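Local coordinates for protein 2-aminomuconic 6-semialdehyde dehydrogenase (Pseudomonas sp., PDB 7BZV) that probably catalyses the NAD+-dependent oxidation of 2-aminomuconic 6-semialdehyde to 2-aminomuconate in the meta-cleavage breakdown of 2-aminophenol, working as a tetramer, at residues 70-73 with 74-78; 105-108 with 109-113; 191-195 with 196-200. All coordinates share one frame; numbering follows the deposited sequence.

Contact 1 (70-73 with 74-78)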
loop_
_atom_site.group_PDB
_atom_site.type_symbol
_atom_site.label_atom_id
_atom_site.label_comp_id
_atom_site.label_asym_id
_atom_site.label_seq_id
_atom_site.Cartn_x
_atom_site.Cartn_y
_atom_site.Cartn_z
ATOM N N ARG B 70 -19.873 -12.432 -7.288
ATOM C CA ARG B 70 -20.433 -13.252 -6.219
ATOM C C ARG B 70 -21.668 -14.021 -6.690
ATOM O O ARG B 70 -21.881 -15.165 -6.283
ATOM C CB ARG B 70 -20.740 -12.358 -5.014
ATOM C CG ARG B 70 -19.488 -11.937 -4.279
ATOM C CD ARG B 70 -19.731 -10.812 -3.227
ATOM N NE ARG B 70 -18.493 -10.439 -2.546
ATOM C CZ ARG B 70 -18.341 -9.342 -1.801
ATOM N NH1 ARG B 70 -19.355 -8.492 -1.615
ATOM N NH2 ARG B 70 -17.181 -9.099 -1.240
ATOM N N ARG B 71 -22.500 -13.416 -7.548
ATOM C CA ARG B 71 -23.653 -14.148 -8.076
ATOM C C ARG B 71 -23.197 -15.314 -8.936
ATOM O O ARG B 71 -23.789 -16.398 -8.887
ATOM C CB ARG B 71 -24.555 -13.209 -8.872
ATOM C CG ARG B 71 -24.960 -11.985 -8.075
ATOM C CD ARG B 71 -26.433 -11.720 -8.183
ATOM N NE ARG B 71 -26.778 -11.036 -9.424
ATOM C CZ ARG B 71 -27.500 -11.571 -10.401
ATOM N NH1 ARG B 71 -27.961 -12.814 -10.288
ATOM N NH2 ARG B 71 -27.770 -10.857 -11.488
ATOM N N ILE B 72 -22.129 -15.114 -9.713
ATOM C CA ILE B 72 -21.540 -16.213 -10.471
ATOM C C ILE B 72 -21.079 -17.326 -9.539
ATOM O O ILE B 72 -21.372 -18.509 -9.758
ATOM C CB ILE B 72 -20.377 -15.714 -11.347
ATOM C CG1 ILE B 72 -20.917 -14.903 -12.521
ATOM C CG2 ILE B 72 -19.521 -16.910 -11.794
ATOM C CD1 ILE B 72 -19.865 -13.998 -13.226
ATOM N N ALA B 73 -20.317 -16.967 -8.507
ATOM C CA ALA B 73 -19.825 -17.977 -7.584
ATOM C C ALA B 73 -20.976 -18.707 -6.890
ATOM O O ALA B 73 -20.915 -19.924 -6.703
ATOM C CB ALA B 73 -18.902 -17.343 -6.544
ATOM N N ASN B 74 -22.014 -17.979 -6.469
ATOM C CA ASN B 74 -23.138 -18.630 -5.800
ATOM C C ASN B 74 -23.823 -19.628 -6.731
ATOM O O ASN B 74 -24.208 -20.717 -6.304
ATOM C CB ASN B 74 -24.152 -17.592 -5.319
ATOM C CG ASN B 74 -23.676 -16.800 -4.086
ATOM O OD1 ASN B 74 -22.744 -17.187 -3.379
ATOM N ND2 ASN B 74 -24.304 -15.659 -3.863
ATOM N N GLU B 75 -23.984 -19.272 -8.014
ATOM C CA GLU B 75 -24.622 -20.194 -8.947
ATOM C C GLU B 75 -23.727 -21.398 -9.223
ATOM O O GLU B 75 -24.217 -22.528 -9.301
ATOM C CB GLU B 75 -24.991 -19.463 -10.233
ATOM C CG GLU B 75 -25.531 -20.353 -11.338
ATOM C CD GLU B 75 -26.865 -21.019 -11.010
ATOM O OE1 GLU B 75 -27.352 -20.913 -9.864
ATOM O OE2 GLU B 75 -27.423 -21.669 -11.911
ATOM N N MET B 76 -22.411 -21.190 -9.350
ATOM C CA MET B 76 -21.498 -22.330 -9.443
ATOM C C MET B 76 -21.644 -23.254 -8.244
ATOM O O MET B 76 -21.620 -24.482 -8.386
ATOM C CB MET B 76 -20.048 -21.856 -9.545
ATOM C CG MET B 76 -19.734 -21.141 -10.861
ATOM S SD MET B 76 -18.038 -20.512 -10.865
ATOM C CE MET B 76 -17.072 -22.031 -10.909
ATOM N N GLU B 77 -21.726 -22.686 -7.043
ATOM C CA GLU B 77 -21.861 -23.528 -5.862
ATOM C C GLU B 77 -23.171 -24.313 -5.900
ATOM O O GLU B 77 -23.198 -25.504 -5.588
ATOM C CB GLU B 77 -21.787 -22.669 -4.617
ATOM C CG GLU B 77 -21.520 -23.416 -3.329
ATOM C CD GLU B 77 -20.926 -22.471 -2.308
ATOM O OE1 GLU B 77 -21.673 -21.555 -1.905
ATOM O OE2 GLU B 77 -19.727 -22.609 -1.957
ATOM N N ARG B 78 -24.265 -23.658 -6.288
ATOM C CA ARG B 78 -25.542 -24.351 -6.398
ATOM C C ARG B 78 -25.460 -25.509 -7.377
ATOM O O ARG B 78 -26.139 -26.520 -7.195
ATOM C CB ARG B 78 -26.632 -23.384 -6.841
ATOM C CG ARG B 78 -28.043 -23.968 -6.776
ATOM C CD ARG B 78 -29.057 -23.071 -7.454
ATOM N NE ARG B 78 -28.983 -23.052 -8.925
ATOM C CZ ARG B 78 -29.432 -24.025 -9.718
ATOM N NH1 ARG B 78 -29.976 -25.120 -9.198
ATOM N NH2 ARG B 78 -29.326 -23.901 -11.036
HETATM O O HOH W 1 -20.435 -15.546 -3.660
#
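Ile72 and Met76 lie side by side on one face of helix 62-78, one turn apart and pointing the same way. Ile72 CG2 meets Met76 SD at 4.0 Å. This methyl stands anti to the backbone N, while the CG1 branch (chi1 -72°) leads the other way and brings CD1 to Met193 of helix 184-196. Met76 SD packs on Phe110 of helix 95-119, and carbons of Met76 meet Ile107.

On another face, the carboxamide of Asn74 folds back over the preceding turn. Asn74 CG sits 3.3 Å from Arg70 O. A water bridges the two groups, donating to Arg70 O at 3.0 Å and to Asn74 OD1 at 2.8 Å. Arg70 O also accepts the backbone N of Asn74, and Asn74 OD1 takes a second bond from Arg111. The polar end of Arg70 is engaged elsewhere, in salt bridges to Asp115 of its own chain and Asp115 of the second subunit.

Glu75, which packs on helix 184-196 through its carbons, is gripped side-on by the exposed Arg78. Arg78 NE gives a bond of 2.8 Å to Glu75 OE1, and Arg78 NH2 one of 3.1 Å to Glu75 OE2. Both oxygens are met on their syn side, somewhat out of the carboxylate plane.

Successive i to i+4 backbone bonds, such as Met76 N to Ile72 O at 2.9 Å, mark a regular amphipathic alpha-helix packed between two others.

Contact 2 (105-108 with 109-113)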
loop_
_atom_site.group_PDB
_atom_site.type_symbol
_atom_site.label_atom_id
_atom_site.label_comp_id
_atom_site.label_asym_id
_atom_site.label_seq_id
_atom_site.Cartn_x
_atom_site.Cartn_y
_atom_site.Cartn_z
ATOM N N ARG B 105 -11.653 -24.471 -5.397
ATOM C CA ARG B 105 -10.796 -23.368 -5.827
ATOM C C ARG B 105 -11.361 -22.664 -7.053
ATOM O O ARG B 105 -11.248 -21.438 -7.185
ATOM C CB ARG B 105 -9.387 -23.873 -6.109
ATOM C CG ARG B 105 -8.668 -24.394 -4.820
ATOM C CD ARG B 105 -7.138 -24.633 -5.030
ATOM N NE ARG B 105 -6.517 -25.348 -3.904
ATOM C CZ ARG B 105 -5.206 -25.579 -3.772
ATOM N NH1 ARG B 105 -4.339 -25.141 -4.679
ATOM N NH2 ARG B 105 -4.751 -26.236 -2.715
ATOM N N GLY B 106 -11.991 -23.396 -7.956
ATOM C CA GLY B 106 -12.591 -22.730 -9.104
ATOM C C GLY B 106 -13.657 -21.729 -8.704
ATOM O O GLY B 106 -13.778 -20.651 -9.301
ATOM N N ILE B 107 -14.453 -22.076 -7.696
ATOM C CA ILE B 107 -15.478 -21.166 -7.198
ATOM C C ILE B 107 -14.840 -20.023 -6.424
ATOM O O ILE B 107 -15.253 -18.866 -6.543
ATOM C CB ILE B 107 -16.465 -21.938 -6.305
ATOM C CG1 ILE B 107 -17.360 -22.859 -7.132
ATOM C CG2 ILE B 107 -17.302 -20.993 -5.449
ATOM C CD1 ILE B 107 -18.010 -23.995 -6.254
ATOM N N ALA B 108 -13.822 -20.340 -5.620
ATOM C CA ALA B 108 -13.191 -19.349 -4.760
ATOM C C ALA B 108 -12.512 -18.263 -5.566
ATOM O O ALA B 108 -12.367 -17.124 -5.079
ATOM C CB ALA B 108 -12.164 -19.999 -3.842
ATOM N N ASN B 109 -12.039 -18.583 -6.772
ATOM C CA ASN B 109 -11.455 -17.527 -7.597
ATOM C C ASN B 109 -12.407 -16.356 -7.752
ATOM O O ASN B 109 -11.993 -15.187 -7.692
ATOM C CB ASN B 109 -11.049 -18.061 -8.972
ATOM C CG ASN B 109 -9.764 -18.879 -8.904
ATOM O OD1 ASN B 109 -8.941 -18.644 -8.043
ATOM N ND2 ASN B 109 -9.611 -19.851 -9.788
ATOM N N PHE B 110 -13.682 -16.636 -7.997
ATOM C CA PHE B 110 -14.608 -15.531 -8.185
ATOM C C PHE B 110 -14.839 -14.766 -6.888
ATOM O O PHE B 110 -14.928 -13.533 -6.902
ATOM C CB PHE B 110 -15.896 -16.065 -8.741
ATOM C CG PHE B 110 -15.866 -16.311 -10.208
ATOM C CD1 PHE B 110 -15.923 -15.255 -11.101
ATOM C CD2 PHE B 110 -15.807 -17.604 -10.705
ATOM C CE1 PHE B 110 -15.927 -15.477 -12.463
ATOM C CE2 PHE B 110 -15.828 -17.838 -12.078
ATOM C CZ PHE B 110 -15.888 -16.774 -12.958
ATOM N N ARG B 111 -14.931 -15.472 -5.757
ATOM C CA ARG B 111 -15.131 -14.769 -4.485
ATOM C C ARG B 111 -13.905 -13.965 -4.085
ATOM O O ARG B 111 -14.028 -12.844 -3.569
ATOM C CB ARG B 111 -15.484 -15.765 -3.372
ATOM C CG ARG B 111 -16.840 -16.352 -3.581
ATOM C CD ARG B 111 -17.327 -17.321 -2.495
ATOM N NE ARG B 111 -18.701 -17.682 -2.803
ATOM C CZ ARG B 111 -19.241 -18.889 -2.597
ATOM N NH1 ARG B 111 -18.533 -19.869 -2.064
ATOM N NH2 ARG B 111 -20.503 -19.090 -2.915
ATOM N N ASN B 112 -12.714 -14.530 -4.260
ATOM C CA ASN B 112 -11.505 -13.813 -3.881
ATOM C C ASN B 112 -11.347 -12.517 -4.684
ATOM O O ASN B 112 -10.930 -11.489 -4.142
ATOM C CB ASN B 112 -10.278 -14.700 -4.087
ATOM C CG ASN B 112 -10.209 -15.911 -3.097
ATOM O OD1 ASN B 112 -9.291 -16.730 -3.177
ATOM N ND2 ASN B 112 -11.174 -16.015 -2.190
ATOM N N PHE B 113 -11.505 -12.582 -6.003
ATOM C CA PHE B 113 -11.360 -11.353 -6.786
ATOM C C PHE B 113 -12.514 -10.396 -6.557
ATOM O O PHE B 113 -12.339 -9.187 -6.740
ATOM C CB PHE B 113 -11.159 -11.678 -8.286
ATOM C CG PHE B 113 -9.760 -12.107 -8.575
ATOM C CD1 PHE B 113 -8.733 -11.195 -8.454
ATOM C CD2 PHE B 113 -9.454 -13.435 -8.820
ATOM C CE1 PHE B 113 -7.418 -11.569 -8.620
ATOM C CE2 PHE B 113 -8.122 -13.832 -8.990
ATOM C CZ PHE B 113 -7.111 -12.895 -8.886
#
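This is a local contact between successive turns of helix 95-119, which lies between helices 62-78 and 156-169 in the aldehyde dehydrogenase fold. Ile107 and Arg111 run side by side on the face toward helix 62-78. The CG2 methyl of Ile107 rests over one face of the Arg111 guanidinium, near its rim, and comes within 3.8 Å of Arg111 NH1. The Arg111 chain is extended from CG to NE, which carries the flat group alongside Ile107, with NH2 held by Glu77 and Asn74.

Asn109 faces helix 156-169. Its CG lies anti to the carbonyl carbon (chi1 -76°). This brings the amide back over the preceding turn, where Asn109 CG is 3.4 Å from Arg105 O. Arg105 O accepts Asn109 N at 3.0 Å. Asn109 ND2 is bonded instead to Thr161 of helix 156-169, whose hydroxyl also bonds Gly106 O. Replacing Asn109 by a leucine would probably leave the Thr161 hydroxyl without its amide partner and weaken the polar tie between the two helices.

Asn112 leans back on Ala108 with a like first torsion but its amide turned over, and Asn112 CG is 3.2 Å from Ala108 O. The bond from Asn112 N to Ala108 O is short, at 2.7 Å, and straight, at 170°. Ile107 O receives only weak bonds from Phe110 N and Arg111 N. The Phe110 ring sets its edge near Ile107 O.

The amide nitrogen of the buried Asn109 is thus satisfied by a neighbouring helix. Arg111 lays one face on an apolar methyl, while Glu77 probably balances its charge.

Contact 3 (191-195 with 196-200)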
loop_
_atom_site.group_PDB
_atom_site.type_symbol
_atom_site.label_atom_id
_atom_site.label_comp_id
_atom_site.label_asym_id
_atom_site.label_seq_id
_atom_site.Cartn_x
_atom_site.Cartn_y
_atom_site.Cartn_z
ATOM N N GLU B 191 -23.165 -21.584 -19.094
ATOM C CA GLU B 191 -24.540 -21.727 -18.622
ATOM C C GLU B 191 -24.763 -20.881 -17.377
ATOM O O GLU B 191 -25.799 -20.224 -17.238
ATOM C CB GLU B 191 -24.862 -23.199 -18.347
ATOM C CG GLU B 191 -24.820 -24.073 -19.606
ATOM C CD GLU B 191 -25.255 -25.526 -19.360
ATOM O OE1 GLU B 191 -25.691 -25.862 -18.239
ATOM O OE2 GLU B 191 -25.170 -26.339 -20.300
ATOM N N VAL B 192 -23.783 -20.851 -16.481
ATOM C CA VAL B 192 -23.914 -20.051 -15.268
ATOM C C VAL B 192 -23.985 -18.569 -15.606
ATOM O O VAL B 192 -24.818 -17.827 -15.059
ATOM C CB VAL B 192 -22.752 -20.355 -14.309
ATOM C CG1 VAL B 192 -22.706 -19.309 -13.174
ATOM C CG2 VAL B 192 -22.892 -21.729 -13.757
ATOM N N MET B 193 -23.100 -18.111 -16.495
ATOM C CA MET B 193 -23.135 -16.713 -16.884
ATOM C C MET B 193 -24.516 -16.347 -17.408
ATOM O O MET B 193 -25.088 -15.321 -17.052
ATOM C CB MET B 193 -22.075 -16.422 -17.936
ATOM C CG MET B 193 -20.688 -16.805 -17.441
ATOM S SD MET B 193 -20.299 -15.467 -16.226
ATOM C CE MET B 193 -18.717 -16.256 -15.664
ATOM N N GLU B 194 -25.088 -17.205 -18.239
ATOM C CA GLU B 194 -26.403 -16.932 -18.793
ATOM C C GLU B 194 -27.453 -16.952 -17.699
ATOM O O GLU B 194 -28.355 -16.112 -17.697
ATOM C CB GLU B 194 -26.700 -17.966 -19.883
ATOM C CG GLU B 194 -28.126 -17.976 -20.367
ATOM C CD GLU B 194 -28.345 -19.093 -21.363
ATOM O OE1 GLU B 194 -28.209 -20.276 -20.974
ATOM O OE2 GLU B 194 -28.614 -18.787 -22.539
ATOM N N ALA B 195 -27.342 -17.893 -16.747
ATOM C CA ALA B 195 -28.373 -18.028 -15.716
ATOM C C ALA B 195 -28.437 -16.806 -14.808
ATOM O O ALA B 195 -29.529 -16.347 -14.458
ATOM C CB ALA B 195 -28.143 -19.281 -14.878
ATOM N N VAL B 196 -27.283 -16.262 -14.404
ATOM C CA VAL B 196 -27.317 -15.131 -13.484
ATOM C C VAL B 196 -27.601 -13.826 -14.202
ATOM O O VAL B 196 -27.850 -12.807 -13.550
ATOM C CB VAL B 196 -26.013 -14.984 -12.679
ATOM C CG1 VAL B 196 -25.742 -16.240 -11.882
ATOM C CG2 VAL B 196 -24.846 -14.681 -13.590
ATOM N N GLY B 197 -27.518 -13.817 -15.521
ATOM C CA GLY B 197 -27.869 -12.651 -16.292
ATOM C C GLY B 197 -26.715 -11.797 -16.755
ATOM O O GLY B 197 -26.934 -10.625 -17.074
ATOM N N ILE B 198 -25.502 -12.336 -16.808
ATOM C CA ILE B 198 -24.381 -11.593 -17.372
ATOM C C ILE B 198 -24.787 -11.111 -18.765
ATOM O O ILE B 198 -25.291 -11.898 -19.569
ATOM C CB ILE B 198 -23.115 -12.463 -17.412
ATOM C CG1 ILE B 198 -22.611 -12.736 -15.987
ATOM C CG2 ILE B 198 -22.055 -11.822 -18.295
ATOM C CD1 ILE B 198 -21.975 -11.528 -15.301
ATOM N N PRO B 199 -24.580 -9.841 -19.108
ATOM C CA PRO B 199 -25.042 -9.357 -20.398
ATOM C C PRO B 199 -24.426 -10.162 -21.560
ATOM O O PRO B 199 -23.274 -10.604 -21.458
ATOM C CB PRO B 199 -24.581 -7.899 -20.419
ATOM C CG PRO B 199 -24.634 -7.511 -18.985
ATOM C CD PRO B 199 -24.147 -8.731 -18.237
ATOM N N PRO B 200 -25.185 -10.355 -22.621
ATOM C CA PRO B 200 -24.620 -11.105 -23.763
ATOM C C PRO B 200 -23.423 -10.373 -24.350
ATOM O O PRO B 200 -23.361 -9.138 -24.362
ATOM C CB PRO B 200 -25.794 -11.193 -24.757
ATOM C CG PRO B 200 -26.750 -10.105 -24.352
ATOM C CD PRO B 200 -26.581 -9.950 -22.846
#
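Backbone bonds between Met193 and the Gly197-Ile198 turn close the end of helix 184-196. The last strong i to i+4 bond runs from Val196 N to Val192 O at 3.0 Å. Beyond it the pattern changes. Ile198 N reaches back five residues to Met193 O, also at 3.0 Å. Gly197 N gives weak bonds to Met193 O and to Glu194 O, the latter at 3.3 Å. Met193 O therefore receives two N-H groups, one of them weakly. Gly197 has a positive phi of 100°. A CB at these angles would press on the carbonyl O of Val196, so the turn itself calls for glycine.

The apolar contacts lie beside these bonds. Met193 and Ile198 point the same way, side by side, with Met193 SD 3.6 Å from Ile198 CG1. The Met193 chain bends at chi2 (-74°), which swings the sulfur over to this branch. Ile198 CB also lies 4.1 Å from Met193 CB, so the two chains meet at their bases as well as farther out. Ile72 and Trp68 of helix 62-78 continue this packing, as does Trp57.

Val196 packs against the carbonyls of the last turn. Its CG2 lies between the backbone N and the carbonyl carbon, and is 3.5 Å from both Val192 O and Met193 O. Outside the turn, Val196 O takes a weak bond from Arg71.

The bond from Ile198 N to Met193 O, the weak one from Gly197 N to Glu194 O and the positive phi make a Schellman motif, with Gly197 as its C-prime residue; the Met193-Ile198 apolar pair accompanies it.

Overall arrangement
All three contacts are local, and together they describe three neighbouring helices, the third with the loop that follows it. Contact 1 lies in the middle helix. It meets contact 2 through polar pairs and Met76, and contact 3 through Ile72 and Glu75. Phe110 of contact 2 also reaches Met193 of contact 3. Contact 2 is deepest: its centre is about 14 Å from the centre of the chain, and none of its touching residues is fully exposed. The centres of contacts 1 and 3 lie about 21 and 24 Å from it, and both mix buried and exposed residues. Contact 2 ties polar groups to neighbouring helices, contact 1 adds an ion pair and reaches the second subunit, and contact 3 relies on backbone capping.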